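Local coordinates for heptaprenyl diphosphate synthase (HEPPP synthase) subunit 1 family protein (PDB 5H9D) that probably serves as the small, non-catalytic subunit of the two-component prenyltransferase that makes heptaprenyl diphosphate, at residues S163-Y168 with E172-L177. Sequence-based numbering, arbitrary orientation.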
# COMPACT_ATOMS: atom_id res chain seq x y z
N SER C 163 32.01 13.50 -3.29
CA SER C 163 31.78 13.07 -1.93
C SER C 163 30.32 12.64 -1.86
O SER C 163 29.86 12.12 -0.84
CB SER C 163 32.03 14.24 -0.97
OG SER C 163 31.25 15.37 -1.33
N TYR C 164 29.59 12.87 -2.95
CA TYR C 164 28.18 12.51 -3.01
C TYR C 164 27.96 11.05 -3.37
O TYR C 164 28.10 10.65 -4.53
CB TYR C 164 27.45 13.41 -4.02
CG TYR C 164 26.04 12.98 -4.30
CD1 TYR C 164 25.23 12.48 -3.29
CD2 TYR C 164 25.52 13.04 -5.59
CE1 TYR C 164 23.92 12.04 -3.55
CE2 TYR C 164 24.20 12.61 -5.86
CZ TYR C 164 23.41 12.11 -4.84
OH TYR C 164 22.14 11.69 -5.09
N PHE C 165 27.60 10.24 -2.37
CA PHE C 165 27.34 8.83 -2.59
C PHE C 165 25.84 8.61 -2.52
O PHE C 165 25.22 8.73 -1.46
CB PHE C 165 28.02 7.97 -1.53
CG PHE C 165 28.21 6.53 -1.93
CD1 PHE C 165 29.02 6.19 -3.00
CD2 PHE C 165 27.63 5.50 -1.19
CE1 PHE C 165 29.26 4.85 -3.32
CE2 PHE C 165 27.87 4.16 -1.50
CZ PHE C 165 28.69 3.84 -2.57
N LYS C 166 25.29 8.29 -3.69
CA LYS C 166 23.88 8.01 -3.95
C LYS C 166 23.06 7.33 -2.88
O LYS C 166 22.20 7.95 -2.29
CB LYS C 166 23.77 7.17 -5.22
CG LYS C 166 24.03 7.93 -6.50
CD LYS C 166 25.27 8.81 -6.44
CE LYS C 166 25.34 9.68 -7.68
NZ LYS C 166 24.06 10.44 -7.86
N LYS C 167 23.34 6.05 -2.67
CA LYS C 167 22.64 5.16 -1.71
C LYS C 167 22.07 4.10 -2.64
O LYS C 167 22.06 2.91 -2.32
CB LYS C 167 21.50 5.86 -0.96
CG LYS C 167 20.27 6.10 -1.82
CD LYS C 167 19.54 7.37 -1.40
CE LYS C 167 18.37 7.65 -2.34
NZ LYS C 167 18.75 7.73 -3.78
N TYR C 168 21.59 4.56 -3.80
CA TYR C 168 21.08 3.63 -4.80
C TYR C 168 22.31 3.10 -5.58
O TYR C 168 22.22 2.11 -6.32
CB TYR C 168 20.05 4.30 -5.73
CG TYR C 168 20.50 5.50 -6.52
CD1 TYR C 168 20.06 6.78 -6.19
CD2 TYR C 168 21.36 5.37 -7.60
CE1 TYR C 168 20.48 7.89 -6.91
CE2 TYR C 168 21.78 6.47 -8.33
CZ TYR C 168 21.35 7.73 -7.98
OH TYR C 168 21.85 8.83 -8.67
N GLU C 172 27.85 -0.33 -5.92
CA GLU C 172 28.99 0.15 -6.70
C GLU C 172 29.92 0.91 -5.73
O GLU C 172 29.43 1.55 -4.79
CB GLU C 172 28.50 1.05 -7.86
CG GLU C 172 28.46 0.35 -9.24
CD GLU C 172 27.05 0.05 -9.79
OE1 GLU C 172 26.03 0.28 -9.10
OE2 GLU C 172 26.97 -0.44 -10.95
N VAL C 173 31.24 0.80 -5.91
CA VAL C 173 32.18 1.46 -5.00
C VAL C 173 32.48 2.93 -5.30
O VAL C 173 32.34 3.39 -6.43
CB VAL C 173 33.51 0.64 -4.86
CG1 VAL C 173 34.32 0.70 -6.15
CG2 VAL C 173 34.31 1.15 -3.66
N LYS C 174 32.88 3.68 -4.26
CA LYS C 174 33.17 5.11 -4.37
C LYS C 174 33.87 5.42 -5.67
O LYS C 174 33.34 6.17 -6.48
CB LYS C 174 34.06 5.59 -3.21
CG LYS C 174 33.50 5.34 -1.81
CD LYS C 174 32.55 6.43 -1.33
CE LYS C 174 32.13 6.15 0.12
NZ LYS C 174 31.11 7.08 0.68
N HIS C 175 35.06 4.85 -5.87
CA HIS C 175 35.82 5.09 -7.10
C HIS C 175 34.80 5.23 -8.24
O HIS C 175 34.53 6.34 -8.70
CB HIS C 175 36.77 3.92 -7.42
CG HIS C 175 37.44 3.30 -6.21
ND1 HIS C 175 38.75 2.88 -6.23
CD2 HIS C 175 36.95 2.95 -5.00
CE1 HIS C 175 39.04 2.29 -5.08
NE2 HIS C 175 37.96 2.32 -4.32
N TYR C 176 34.23 4.10 -8.67
CA TYR C 176 33.22 4.07 -9.73
C TYR C 176 32.45 5.38 -9.78
O TYR C 176 32.76 6.29 -10.53
CB TYR C 176 32.16 3.01 -9.45
CG TYR C 176 32.46 1.56 -9.69
CD1 TYR C 176 32.73 1.08 -10.97
CD2 TYR C 176 32.29 0.63 -8.66
CE1 TYR C 176 32.80 -0.30 -11.21
CE2 TYR C 176 32.36 -0.73 -8.89
CZ TYR C 176 32.61 -1.19 -10.17
OH TYR C 176 32.65 -2.55 -10.39
N LEU C 177 31.43 5.42 -8.93
CA LEU C 177 30.50 6.52 -8.79
C LEU C 177 31.07 7.90 -8.98
O LEU C 177 30.58 8.67 -9.79
CB LEU C 177 29.82 6.45 -7.42
CG LEU C 177 29.13 7.72 -6.92
CD1 LEU C 177 28.24 8.29 -8.00
CD2 LEU C 177 28.33 7.42 -5.68
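Lys-174 lays its side chain across one face of the Phe-165 ring, an off-centre cation-pi contact in which NZ of Lys-174 stands 4.4 Å from the ring centroid and 28° off its normal. The lysine chain turns at its second torsion (chi2 -85°) and then runs extended over the face, crossing the phenylalanine at about a right angle, with CE above the ring and NZ projecting past the rim near CB and CG of Phe-165. No hydrogen bond joins the two segments. At its edge, near its plane, the same ring meets the backbone leading into the helix: CZ of Phe-165 lies 3.3 Å from the carbonyl O of Glu-172. Leu-177 points from the first turn of the helix toward the loop, its CD1 packing on CD and CE of Lys-166. Beyond this aliphatic stem, NZ of Lys-166 forms a salt bridge with Glu-129, which also accepts a hydrogen bond from the Tyr-168 hydroxyl. The contact joins the start of helix 174-180, with Val-173 as N-cap, to the preceding loop, which packs through Lys-166 and Tyr-168 on helix 118-140 and through Lys-167 and Tyr-168 on helices 43-65 and 91-112.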